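Local coordinates for protein uncharacterized N-acetyltransferase D2E76_00625 (Mycobacteroides abscessus, PDB 6YCA) that is a GCN5-related N-acetyltransferase of the Eis type that binds acetyl coenzyme A, probably acetylates amino groups, and cannot modify aminoglycosides, at residues A[135-140]-A[307-312]; A[78-83]-A[99-104]; A[84-89]-A[198-203]. All coordinates share one frame; numbering follows the deposited sequence.

Contact 1: residues A[135-140]-A[307-312]; sequences LRASEA and ETWLRL. With ACO (acetyl coenzyme *a), chain G.
Ala137 sets its methyl group over one face of the Trp309 indole: CB stands 3.6 Å from the centroid of the five-membered ring and 19° off the ring normal, a CH-pi contact. So small a side chain lets the loop backbone come close to a broad ring. Farther along the indole, Ala140 CB meets Trp309 CZ2 at 3.7 Å. Trp309 reaches both alanines because its CG stands anti to the carbonyl carbon (chi1 -72°), and a hydrogen bond from NE1 to Asp306 limits the rotation of the ring.

Leu135 works in two directions. Its CD1 lies 3.8 Å from Trp309 CB, while its CB is 3.9 Å from the acetyl carbon CH3 of acetyl coenzyme A. Its backbone pairs with Trp309 in antiparallel fashion: Leu135 N donates to Trp309 O, and Trp309 N returns a nearly straight bond (169°) to Leu135 O.

Arg136 bends at its second torsion and runs beside Glu307, with Glu307 CG and Thr308 OG1 over one face of the guanidinium. Arg136 and Glu307 make no salt bridge, since Arg136 NE is 5.0 Å from Glu307 OE2. Arg136 NH2 bonds Thr413 O, whereas Glu307 OE1 and Thr308 OG1 turn to Thr152.

Beyond these residues the loop serves the cofactor: Ser138 OG bonds O5P, and Glu139 OE1 accepts from adenine N6A at 2.8 Å. Ala137 and Ala140 thus seat the loop on the tryptophan, Leu135 packs against both tryptophan and acetyl end, and Ser138 and Glu139 supply polar bonds to the cofactor, while the nearby opposite charges of Arg136 and Glu307 probably favour each other's ionised state.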
loop_
_atom_site.group_PDB
_atom_site.type_symbol
_atom_site.label_atom_id
_atom_site.label_comp_id
_atom_site.label_asym_id
_atom_site.label_seq_id
_atom_site.Cartn_x
_atom_site.Cartn_y
_atom_site.Cartn_z
ATOM N N LEU A 135 -19.026 30.147 -4.326
ATOM C CA LEU A 135 -18.208 29.447 -5.305
ATOM C C LEU A 135 -17.661 28.176 -4.676
ATOM O O LEU A 135 -17.864 27.911 -3.490
ATOM C CB LEU A 135 -17.083 30.338 -5.857
ATOM C CG LEU A 135 -16.110 31.009 -4.880
ATOM C CD1 LEU A 135 -15.024 30.050 -4.401
ATOM C CD2 LEU A 135 -15.489 32.246 -5.512
ATOM N N ARG A 136 -16.979 27.379 -5.490
ATOM C CA ARG A 136 -16.240 26.213 -5.019
ATOM C C ARG A 136 -14.766 26.504 -5.271
ATOM O O ARG A 136 -14.332 26.579 -6.425
ATOM C CB ARG A 136 -16.694 24.955 -5.757
ATOM C CG ARG A 136 -18.193 24.709 -5.677
ATOM C CD ARG A 136 -18.642 24.419 -4.255
ATOM N NE ARG A 136 -20.094 24.303 -4.140
ATOM C CZ ARG A 136 -20.894 25.299 -3.772
ATOM N NH1 ARG A 136 -20.383 26.483 -3.470
ATOM N NH2 ARG A 136 -22.200 25.111 -3.695
ATOM N N ALA A 137 -14.000 26.654 -4.196
ATOM C CA ALA A 137 -12.628 27.129 -4.306
ATOM C C ALA A 137 -11.684 25.999 -4.696
ATOM O O ALA A 137 -11.723 24.908 -4.118
ATOM C CB ALA A 137 -12.185 27.757 -2.988
ATOM N N SER A 138 -10.826 26.268 -5.681
ATOM C CA SER A 138 -9.785 25.308 -6.024
ATOM C C SER A 138 -8.680 25.294 -4.974
ATOM O O SER A 138 -8.048 24.254 -4.748
ATOM C CB SER A 138 -9.216 25.631 -7.404
ATOM O OG SER A 138 -8.581 26.895 -7.395
ATOM N N GLU A 139 -8.422 26.435 -4.346
ATOM C CA GLU A 139 -7.486 26.542 -3.241
ATOM C C GLU A 139 -8.154 27.296 -2.100
ATOM O O GLU A 139 -8.957 28.206 -2.330
ATOM C CB GLU A 139 -6.197 27.253 -3.681
ATOM C CG GLU A 139 -5.103 26.312 -4.157
ATOM C CD GLU A 139 -3.922 27.039 -4.791
ATOM O OE1 GLU A 139 -4.143 28.026 -5.527
ATOM O OE2 GLU A 139 -2.767 26.623 -4.545
ATOM N N ALA A 140 -7.855 26.887 -0.872
ATOM C CA ALA A 140 -8.472 27.505 0.291
ATOM C C ALA A 140 -7.753 28.776 0.746
ATOM O O ALA A 140 -8.074 29.305 1.815
ATOM C CB ALA A 140 -8.569 26.495 1.437
ATOM N N GLU A 307 -16.975 23.310 1.491
ATOM C CA GLU A 307 -17.858 23.304 0.331
ATOM C C GLU A 307 -18.196 24.714 -0.135
ATOM O O GLU A 307 -17.617 25.207 -1.110
ATOM C CB GLU A 307 -19.137 22.514 0.609
ATOM C CG GLU A 307 -19.940 22.274 -0.641
ATOM C CD GLU A 307 -21.225 21.529 -0.385
ATOM O OE1 GLU A 307 -21.964 21.898 0.556
ATOM O OE2 GLU A 307 -21.476 20.551 -1.122
ATOM N N THR A 308 -19.137 25.364 0.543
ATOM C CA THR A 308 -19.607 26.671 0.109
ATOM C C THR A 308 -18.680 27.754 0.642
ATOM O O THR A 308 -18.533 27.913 1.860
ATOM C CB THR A 308 -21.026 26.927 0.613
ATOM O OG1 THR A 308 -21.894 25.864 0.204
ATOM C CG2 THR A 308 -21.546 28.239 0.056
ATOM N N TRP A 309 -18.057 28.498 -0.264
ATOM C CA TRP A 309 -17.361 29.733 0.081
ATOM C C TRP A 309 -18.354 30.860 -0.186
ATOM O O TRP A 309 -18.592 31.236 -1.335
ATOM C CB TRP A 309 -16.078 29.893 -0.728
ATOM C CG TRP A 309 -14.992 28.954 -0.307
ATOM C CD1 TRP A 309 -14.912 27.625 -0.579
ATOM C CD2 TRP A 309 -13.841 29.271 0.487
ATOM N NE1 TRP A 309 -13.777 27.094 -0.019
ATOM C CE2 TRP A 309 -13.104 28.084 0.644
ATOM C CE3 TRP A 309 -13.362 30.444 1.078
ATOM C CZ2 TRP A 309 -11.913 28.034 1.361
ATOM C CZ3 TRP A 309 -12.179 30.392 1.791
ATOM C CH2 TRP A 309 -11.470 29.195 1.926
ATOM N N LEU A 310 -18.956 31.372 0.884
ATOM C CA LEU A 310 -20.044 32.334 0.796
ATOM C C LEU A 310 -19.519 33.750 0.979
ATOM O O LEU A 310 -18.684 34.007 1.850
ATOM C CB LEU A 310 -21.103 32.035 1.859
ATOM C CG LEU A 310 -22.320 32.954 1.887
ATOM C CD1 LEU A 310 -23.034 32.922 0.554
ATOM C CD2 LEU A 310 -23.258 32.543 3.000
ATOM N N ARG A 311 -20.003 34.663 0.140
ATOM C CA ARG A 311 -19.650 36.080 0.204
ATOM C C ARG A 311 -20.936 36.890 0.287
ATOM O O ARG A 311 -21.731 36.892 -0.657
ATOM C CB ARG A 311 -18.836 36.479 -1.024
ATOM C CG ARG A 311 -18.716 37.961 -1.262
ATOM C CD ARG A 311 -17.769 38.646 -0.292
ATOM N NE ARG A 311 -18.331 39.916 0.159
ATOM C CZ ARG A 311 -17.619 40.992 0.477
ATOM N NH1 ARG A 311 -16.298 40.974 0.384
ATOM N NH2 ARG A 311 -18.235 42.093 0.877
ATOM N N LEU A 312 -21.146 37.570 1.414
ATOM C CA LEU A 312 -22.323 38.414 1.603
ATOM C C LEU A 312 -22.130 39.723 0.842
ATOM O O LEU A 312 -21.268 40.537 1.197
ATOM C CB LEU A 312 -22.554 38.666 3.090
ATOM C CG LEU A 312 -22.797 37.426 3.955
ATOM C CD1 LEU A 312 -22.953 37.802 5.415
ATOM C CD2 LEU A 312 -24.019 36.667 3.475
HETATM N N1A ACO G . -2.114 31.018 -3.550
HETATM C C2A ACO G . -1.760 31.915 -2.620
HETATM N N3A ACO G . -1.957 33.238 -2.649
HETATM C C4A ACO G . -2.584 33.771 -3.728
HETATM C C5A ACO G . -2.999 32.931 -4.766
HETATM C C6A ACO G . -2.742 31.472 -4.657
HETATM N N6A ACO G . -3.133 30.630 -5.644
HETATM N N7A ACO G . -3.587 33.687 -5.709
HETATM C C8A ACO G . -3.543 34.965 -5.269
HETATM N N9A ACO G . -2.918 35.018 -4.080
HETATM C C1B ACO G . -2.704 36.256 -3.282
HETATM C C2B ACO G . -1.606 37.115 -3.908
HETATM O O2B ACO G . -0.340 36.826 -3.315
HETATM C C3B ACO G . -2.076 38.492 -3.441
HETATM O O3B ACO G . -1.650 38.672 -2.097
HETATM P P3B ACO G . -1.027 40.079 -1.627
HETATM O O7A ACO G . 0.183 40.387 -2.475
HETATM O O8A ACO G . -2.077 41.156 -1.775
HETATM O O9A ACO G . -0.623 39.947 -0.177
HETATM C C4B ACO G . -3.597 38.382 -3.441
HETATM O O4B ACO G . -3.917 37.004 -3.302
HETATM C C5B ACO G . -4.232 38.941 -4.710
HETATM O O5B ACO G . -3.569 38.337 -5.813
HETATM P P1A ACO G . -3.901 38.696 -7.336
HETATM O O1A ACO G . -2.678 39.321 -7.962
HETATM O O2A ACO G . -5.077 39.637 -7.357
HETATM O O3A ACO G . -4.291 37.348 -8.111
HETATM P P2A ACO G . -3.759 36.669 -9.468
HETATM O O4A ACO G . -3.803 37.688 -10.585
HETATM O O5A ACO G . -2.347 36.165 -9.263
HETATM O O6A ACO G . -4.724 35.420 -9.785
HETATM C CBP ACO G . -5.550 33.201 -9.274
HETATM C CCP ACO G . -5.021 34.511 -8.724
HETATM C CDP ACO G . -6.717 33.467 -10.213
HETATM C CEP ACO G . -6.004 32.331 -8.113
HETATM C CAP ACO G . -4.387 32.561 -10.028
HETATM O OAP ACO G . -3.338 32.313 -9.080
HETATM C C9P ACO G . -4.753 31.278 -10.728
HETATM O O9P ACO G . -5.142 31.302 -11.885
HETATM N N8P ACO G . -4.608 30.155 -10.026
HETATM C C7P ACO G . -4.878 28.828 -10.552
HETATM C C6P ACO G . -6.317 28.638 -11.017
HETATM C C5P ACO G . -7.289 28.754 -9.869
HETATM O O5P ACO G . -7.005 28.319 -8.762
HETATM N N4P ACO G . -8.434 29.369 -10.141
HETATM C C3P ACO G . -9.465 29.504 -9.137
HETATM C C2P ACO G . -10.615 28.544 -9.409
HETATM S S1P ACO G . -11.847 28.756 -8.172
HETATM C C ACO G . -13.180 28.978 -9.155
HETATM O O ACO G . -13.153 28.540 -10.293
HETATM C CH3 ACO G . -14.380 29.708 -8.628
#

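Contact 2: residues A[78-83]-A[99-104]; sequences GADSYT and VTHIGV. With ACO (acetyl coenzyme *a), chain G.
The beta hairpin that lines one side of the acetyl coenzyme A site of the GNAT fold is joined here, from Gly78 opposite Gly103 to Asp80 opposite Thr100. Both are antiparallel hydrogen-bonded pairs: Gly78 N reaches Gly103 O at 3.0 Å, and Thr100 N reaches Asp80 O at 2.8 Å. Between them strand 99-104 has one extra residue, a beta bulge at which His101 adopts left-handed backbone angles.

The displaced imidazole lies beside Asp80, ring and carboxylate planes only 14° apart. With CG anti to the backbone N (chi1 -169°), Asp80 lays its carboxylate alongside the imidazole, and ND1 of His101 gives Asp80 OD2 a weak, bent bond of 3.2 Å. Tyr82 comes across nearly at a right angle, its OH 3.3 Å from His101 CE1 at the imidazole edge; that hydroxyl bonds Leu60 O. Thr100 CG2 touches the edge of the Tyr82 ring, 3.6 Å from CE1. Opposite Ala79, Ile102 offers CG1 to the alanine CB, a close fit of small against branched.

At the bulge and just after it, backbone groups turn to the cofactor: Ile102 O takes a weak bond from N4P, and Val104 N donates to O9P at 3.1 Å. A bulged fourth strand whose backbone pairs with pantetheine is a hallmark of GNAT acetyltransferases.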
loop_
_atom_site.group_PDB
_atom_site.type_symbol
_atom_site.label_atom_id
_atom_site.label_comp_id
_atom_site.label_asym_id
_atom_site.label_seq_id
_atom_site.Cartn_x
_atom_site.Cartn_y
_atom_site.Cartn_z
ATOM N N GLY A 78 -10.158 35.823 -16.354
ATOM C CA GLY A 78 -11.586 36.084 -16.324
ATOM C C GLY A 78 -12.255 35.527 -15.089
ATOM O O GLY A 78 -11.650 34.803 -14.293
ATOM N N ALA A 79 -13.528 35.894 -14.943
ATOM C CA ALA A 79 -14.373 35.428 -13.849
ATOM C C ALA A 79 -15.821 35.503 -14.316
ATOM O O ALA A 79 -16.236 36.517 -14.885
ATOM C CB ALA A 79 -14.171 36.283 -12.594
ATOM N N ASP A 80 -16.575 34.431 -14.090
ATOM C CA ASP A 80 -17.940 34.277 -14.572
ATOM C C ASP A 80 -18.870 33.973 -13.404
ATOM O O ASP A 80 -18.433 33.673 -12.290
ATOM C CB ASP A 80 -18.013 33.164 -15.631
ATOM C CG ASP A 80 -19.348 33.121 -16.364
ATOM O OD1 ASP A 80 -19.735 34.125 -16.988
ATOM O OD2 ASP A 80 -20.007 32.063 -16.329
ATOM N N SER A 81 -20.170 34.050 -13.672
ATOM C CA SER A 81 -21.171 33.721 -12.666
ATOM C C SER A 81 -22.472 33.354 -13.367
ATOM O O SER A 81 -22.654 33.607 -14.559
ATOM C CB SER A 81 -21.380 34.869 -11.675
ATOM O OG SER A 81 -21.624 36.080 -12.361
ATOM N N TYR A 82 -23.376 32.746 -12.604
ATOM C CA TYR A 82 -24.685 32.350 -13.091
ATOM C C TYR A 82 -25.764 32.954 -12.206
ATOM O O TYR A 82 -25.585 33.103 -10.995
ATOM C CB TYR A 82 -24.834 30.821 -13.088
ATOM C CG TYR A 82 -23.966 30.134 -14.113
ATOM C CD1 TYR A 82 -22.616 29.921 -13.876
ATOM C CD2 TYR A 82 -24.495 29.708 -15.328
ATOM C CE1 TYR A 82 -21.811 29.301 -14.819
ATOM C CE2 TYR A 82 -23.698 29.085 -16.276
ATOM C CZ TYR A 82 -22.358 28.885 -16.012
ATOM O OH TYR A 82 -21.554 28.271 -16.939
ATOM N N THR A 83 -26.892 33.292 -12.823
ATOM C CA THR A 83 -28.058 33.739 -12.072
ATOM C C THR A 83 -28.637 32.545 -11.324
ATOM O O THR A 83 -29.058 31.563 -11.944
ATOM C CB THR A 83 -29.093 34.306 -13.044
ATOM O OG1 THR A 83 -28.500 35.361 -13.811
ATOM C CG2 THR A 83 -30.302 34.847 -12.297
ATOM N N VAL A 99 -20.576 32.070 -8.659
ATOM C CA VAL A 99 -19.326 32.485 -9.287
ATOM C C VAL A 99 -18.511 31.259 -9.663
ATOM O O VAL A 99 -18.419 30.291 -8.896
ATOM C CB VAL A 99 -18.542 33.414 -8.348
ATOM C CG1 VAL A 99 -17.197 33.768 -8.949
ATOM C CG2 VAL A 99 -19.347 34.673 -8.068
ATOM N N THR A 100 -17.912 31.297 -10.849
ATOM C CA THR A 100 -17.075 30.206 -11.331
ATOM C C THR A 100 -16.220 30.737 -12.476
ATOM O O THR A 100 -16.252 31.928 -12.799
ATOM C CB THR A 100 -17.929 29.002 -11.752
ATOM O OG1 THR A 100 -17.076 27.904 -12.098
ATOM C CG2 THR A 100 -18.791 29.362 -12.951
ATOM N N HIS A 101 -15.436 29.841 -13.080
ATOM C CA HIS A 101 -14.592 30.153 -14.232
ATOM C C HIS A 101 -13.502 31.179 -13.919
ATOM O O HIS A 101 -12.980 31.830 -14.831
ATOM C CB HIS A 101 -15.415 30.572 -15.453
ATOM C CG HIS A 101 -16.451 29.569 -15.847
ATOM N ND1 HIS A 101 -17.635 29.920 -16.458
ATOM C CD2 HIS A 101 -16.481 28.223 -15.710
ATOM C CE1 HIS A 101 -18.349 28.832 -16.682
ATOM N NE2 HIS A 101 -17.671 27.789 -16.241
ATOM N N ILE A 102 -13.152 31.352 -12.648
ATOM C CA ILE A 102 -12.115 32.304 -12.265
ATOM C C ILE A 102 -10.756 31.704 -12.588
ATOM O O ILE A 102 -10.471 30.557 -12.226
ATOM C CB ILE A 102 -12.218 32.644 -10.770
ATOM C CG1 ILE A 102 -13.487 33.443 -10.475
ATOM C CG2 ILE A 102 -10.994 33.419 -10.326
ATOM C CD1 ILE A 102 -13.565 33.936 -9.052
ATOM N N GLY A 103 -9.907 32.476 -13.261
ATOM C CA GLY A 103 -8.574 32.008 -13.593
ATOM C C GLY A 103 -7.747 33.019 -14.360
ATOM O O GLY A 103 -8.289 33.813 -15.135
ATOM N N VAL A 104 -6.434 33.020 -14.133
ATOM C CA VAL A 104 -5.499 33.884 -14.845
ATOM C C VAL A 104 -4.339 33.028 -15.344
ATOM O O VAL A 104 -3.865 32.140 -14.627
ATOM C CB VAL A 104 -4.995 35.021 -13.929
ATOM C CG1 VAL A 104 -3.979 35.894 -14.646
ATOM C CG2 VAL A 104 -6.165 35.862 -13.439
HETATM N N1A ACO G . -2.114 31.018 -3.550
HETATM C C2A ACO G . -1.760 31.915 -2.620
HETATM N N3A ACO G . -1.957 33.238 -2.649
HETATM C C4A ACO G . -2.584 33.771 -3.728
HETATM C C5A ACO G . -2.999 32.931 -4.766
HETATM C C6A ACO G . -2.742 31.472 -4.657
HETATM N N6A ACO G . -3.133 30.630 -5.644
HETATM N N7A ACO G . -3.587 33.687 -5.709
HETATM C C8A ACO G . -3.543 34.965 -5.269
HETATM N N9A ACO G . -2.918 35.018 -4.080
HETATM C C1B ACO G . -2.704 36.256 -3.282
HETATM C C2B ACO G . -1.606 37.115 -3.908
HETATM O O2B ACO G . -0.340 36.826 -3.315
HETATM C C3B ACO G . -2.076 38.492 -3.441
HETATM O O3B ACO G . -1.650 38.672 -2.097
HETATM P P3B ACO G . -1.027 40.079 -1.627
HETATM O O7A ACO G . 0.183 40.387 -2.475
HETATM O O8A ACO G . -2.077 41.156 -1.775
HETATM O O9A ACO G . -0.623 39.947 -0.177
HETATM C C4B ACO G . -3.597 38.382 -3.441
HETATM O O4B ACO G . -3.917 37.004 -3.302
HETATM C C5B ACO G . -4.232 38.941 -4.710
HETATM O O5B ACO G . -3.569 38.337 -5.813
HETATM P P1A ACO G . -3.901 38.696 -7.336
HETATM O O1A ACO G . -2.678 39.321 -7.962
HETATM O O2A ACO G . -5.077 39.637 -7.357
HETATM O O3A ACO G . -4.291 37.348 -8.111
HETATM P P2A ACO G . -3.759 36.669 -9.468
HETATM O O4A ACO G . -3.803 37.688 -10.585
HETATM O O5A ACO G . -2.347 36.165 -9.263
HETATM O O6A ACO G . -4.724 35.420 -9.785
HETATM C CBP ACO G . -5.550 33.201 -9.274
HETATM C CCP ACO G . -5.021 34.511 -8.724
HETATM C CDP ACO G . -6.717 33.467 -10.213
HETATM C CEP ACO G . -6.004 32.331 -8.113
HETATM C CAP ACO G . -4.387 32.561 -10.028
HETATM O OAP ACO G . -3.338 32.313 -9.080
HETATM C C9P ACO G . -4.753 31.278 -10.728
HETATM O O9P ACO G . -5.142 31.302 -11.885
HETATM N N8P ACO G . -4.608 30.155 -10.026
HETATM C C7P ACO G . -4.878 28.828 -10.552
HETATM C C6P ACO G . -6.317 28.638 -11.017
HETATM C C5P ACO G . -7.289 28.754 -9.869
HETATM O O5P ACO G . -7.005 28.319 -8.762
HETATM N N4P ACO G . -8.434 29.369 -10.141
HETATM C C3P ACO G . -9.465 29.504 -9.137
HETATM C C2P ACO G . -10.615 28.544 -9.409
HETATM S S1P ACO G . -11.847 28.756 -8.172
HETATM C C ACO G . -13.180 28.978 -9.155
HETATM O O ACO G . -13.153 28.540 -10.293
HETATM C CH3 ACO G . -14.380 29.708 -8.628
#

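Contact 3: residues A[84-89]-A[198-203]; sequences SWLTVP and GSVARP
The carbonyl oxygen of Trp85 is gripped from opposite faces of its plane, by Ala201 N at 3.2 Å from across the contact and by Ser84 OG from next door in the chain. This is antiparallel-like backbone pairing at the end of a GNAT hairpin strand: strand 75-87 bonds strand 93-104 through Ser84 and Leu86, and through Trp85 and Thr87 it takes up residues 198-201, extended from Ser199 on, with Leu86 and Val200 forming a single bridge. Ser199 O receives Thr87 N at 2.9 Å, and Gly198 N gives a bond to Thr87 O. Glycine suits position 198, because at its backbone angles a beta carbon would press against the preceding carbonyl oxygen.

Two side chains strengthen the pairing. Thr87 OG1 donates to Ser199 OG at 2.8 Å, and the serine hydroxyl is bonded in turn to Trp196 O, so a small polar side chain on each segment links the strand to the loop. Leu86 and Val200 meet more loosely, CG to CG1 at 4.2 Å, and Val200 also rests on His96.

The Trp85 indole lies flat along the partner backbone. Its CG sits between the backbone N and the carbonyl carbon (chi1 49°), which folds the ring back over segment 199-201 with Ser199 OG in plane at its edge. Arg93 adds a cation-pi contact to the same indole. Ala201, slim enough to pass close above it, places N 3.5 Å from the plane of the Trp85 ring and CB 3.4 Å from the centroid of its five-membered ring, 15° off the normal.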
loop_
_atom_site.group_PDB
_atom_site.type_symbol
_atom_site.label_atom_id
_atom_site.label_comp_id
_atom_site.label_asym_id
_atom_site.label_seq_id
_atom_site.Cartn_x
_atom_site.Cartn_y
_atom_site.Cartn_z
ATOM N N SER A 84 -28.661 32.622 -9.997
ATOM C CA SER A 84 -29.040 31.476 -9.186
ATOM C C SER A 84 -29.788 31.960 -7.950
ATOM O O SER A 84 -29.985 33.163 -7.747
ATOM C CB SER A 84 -27.797 30.660 -8.812
ATOM O OG SER A 84 -28.115 29.613 -7.913
ATOM N N TRP A 85 -30.206 31.006 -7.121
ATOM C CA TRP A 85 -30.760 31.297 -5.808
ATOM C C TRP A 85 -30.056 30.441 -4.760
ATOM O O TRP A 85 -29.371 29.470 -5.084
ATOM C CB TRP A 85 -32.287 31.098 -5.742
ATOM C CG TRP A 85 -32.805 29.790 -6.295
ATOM C CD1 TRP A 85 -33.451 29.605 -7.483
ATOM C CD2 TRP A 85 -32.748 28.499 -5.665
ATOM N NE1 TRP A 85 -33.790 28.280 -7.637
ATOM C CE2 TRP A 85 -33.368 27.581 -6.538
ATOM C CE3 TRP A 85 -32.228 28.030 -4.451
ATOM C CZ2 TRP A 85 -33.477 26.221 -6.240
ATOM C CZ3 TRP A 85 -32.339 26.679 -4.157
ATOM C CH2 TRP A 85 -32.960 25.792 -5.047
ATOM N N LEU A 86 -30.211 30.828 -3.496
ATOM C CA LEU A 86 -29.615 30.100 -2.382
ATOM C C LEU A 86 -30.603 30.083 -1.228
ATOM O O LEU A 86 -31.159 31.127 -0.870
ATOM C CB LEU A 86 -28.308 30.756 -1.929
ATOM C CG LEU A 86 -27.382 29.958 -1.011
ATOM C CD1 LEU A 86 -25.941 30.333 -1.303
ATOM C CD2 LEU A 86 -27.700 30.210 0.448
ATOM N N THR A 87 -30.814 28.903 -0.651
ATOM C CA THR A 87 -31.754 28.728 0.450
ATOM C C THR A 87 -31.068 29.047 1.777
ATOM O O THR A 87 -30.108 28.371 2.163
ATOM C CB THR A 87 -32.310 27.303 0.457
ATOM O OG1 THR A 87 -32.904 27.009 -0.816
ATOM C CG2 THR A 87 -33.354 27.146 1.554
ATOM N N VAL A 88 -31.565 30.069 2.468
ATOM C CA VAL A 88 -31.032 30.516 3.754
ATOM C C VAL A 88 -31.879 29.915 4.874
ATOM O O VAL A 88 -32.982 29.417 4.601
ATOM C CB VAL A 88 -31.016 32.050 3.824
ATOM C CG1 VAL A 88 -30.195 32.614 2.682
ATOM C CG2 VAL A 88 -32.439 32.590 3.806
ATOM N N PRO A 89 -31.416 29.919 6.128
ATOM C CA PRO A 89 -32.223 29.349 7.216
ATOM C C PRO A 89 -33.627 29.933 7.265
ATOM O O PRO A 89 -33.818 31.150 7.249
ATOM C CB PRO A 89 -31.420 29.709 8.469
ATOM C CG PRO A 89 -30.018 29.743 7.997
ATOM C CD PRO A 89 -30.062 30.277 6.588
ATOM N N GLY A 198 -28.841 25.734 2.375
ATOM C CA GLY A 198 -27.631 25.618 1.598
ATOM C C GLY A 198 -27.850 25.241 0.148
ATOM O O GLY A 198 -26.934 25.405 -0.665
ATOM N N SER A 199 -29.039 24.754 -0.196
ATOM C CA SER A 199 -29.327 24.362 -1.568
ATOM C C SER A 199 -29.272 25.564 -2.507
ATOM O O SER A 199 -29.597 26.694 -2.135
ATOM C CB SER A 199 -30.698 23.681 -1.644
ATOM O OG SER A 199 -31.718 24.512 -1.119
ATOM N N VAL A 200 -28.816 25.312 -3.731
ATOM C CA VAL A 200 -28.678 26.341 -4.750
ATOM C C VAL A 200 -29.408 25.877 -6.000
ATOM O O VAL A 200 -29.688 24.690 -6.180
ATOM C CB VAL A 200 -27.208 26.673 -5.075
ATOM C CG1 VAL A 200 -26.434 26.958 -3.794
ATOM C CG2 VAL A 200 -26.572 25.545 -5.861
ATOM N N ALA A 201 -29.734 26.837 -6.861
ATOM C CA ALA A 201 -30.411 26.511 -8.107
ATOM C C ALA A 201 -29.509 25.674 -9.007
ATOM O O ALA A 201 -28.293 25.881 -9.067
ATOM C CB ALA A 201 -30.798 27.792 -8.841
ATOM N N ARG A 202 -30.122 24.729 -9.722
ATOM C CA ARG A 202 -29.459 23.955 -10.767
ATOM C C ARG A 202 -30.044 24.384 -12.103
ATOM O O ARG A 202 -31.060 23.828 -12.550
ATOM C CB ARG A 202 -29.649 22.452 -10.547
ATOM C CG ARG A 202 -28.788 21.877 -9.433
ATOM C CD ARG A 202 -29.018 20.384 -9.264
ATOM N NE ARG A 202 -28.215 19.840 -8.173
ATOM C CZ ARG A 202 -28.154 18.552 -7.855
ATOM N NH1 ARG A 202 -28.854 17.661 -8.541
ATOM N NH2 ARG A 202 -27.384 18.152 -6.855
ATOM N N PRO A 203 -29.458 25.374 -12.768
ATOM C CA PRO A 203 -30.026 25.875 -14.024
ATOM C C PRO A 203 -29.925 24.822 -15.110
ATOM O O PRO A 203 -29.211 23.821 -14.947
ATOM C CB PRO A 203 -29.131 27.080 -14.353
ATOM C CG PRO A 203 -28.413 27.408 -13.078
ATOM C CD PRO A 203 -28.242 26.104 -12.379
#

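How the contacts relate
From the N terminus, strand 75-87 enters contact 2 at 78-83 and, directly afterwards, opens contact 3 at 84-89. The chain turns back and 99-104 closes contact 2, a short hairpin loop. Residues 135-140 then open contact 1 before 198-203 closes contact 3, and 307-312 finally closes contact 1. Contact 3 therefore crosses both others, while contacts 2 and 1 follow in series; none nests. Contacts 1 and 2 touch through Leu135 CB and Val99 O, 3.3 Å apart, and both border acetyl coenzyme A. Contacts 1 and 3 each join the first acetyltransferase region to the second, by strand 299-312 and by the loop before helix 204-216.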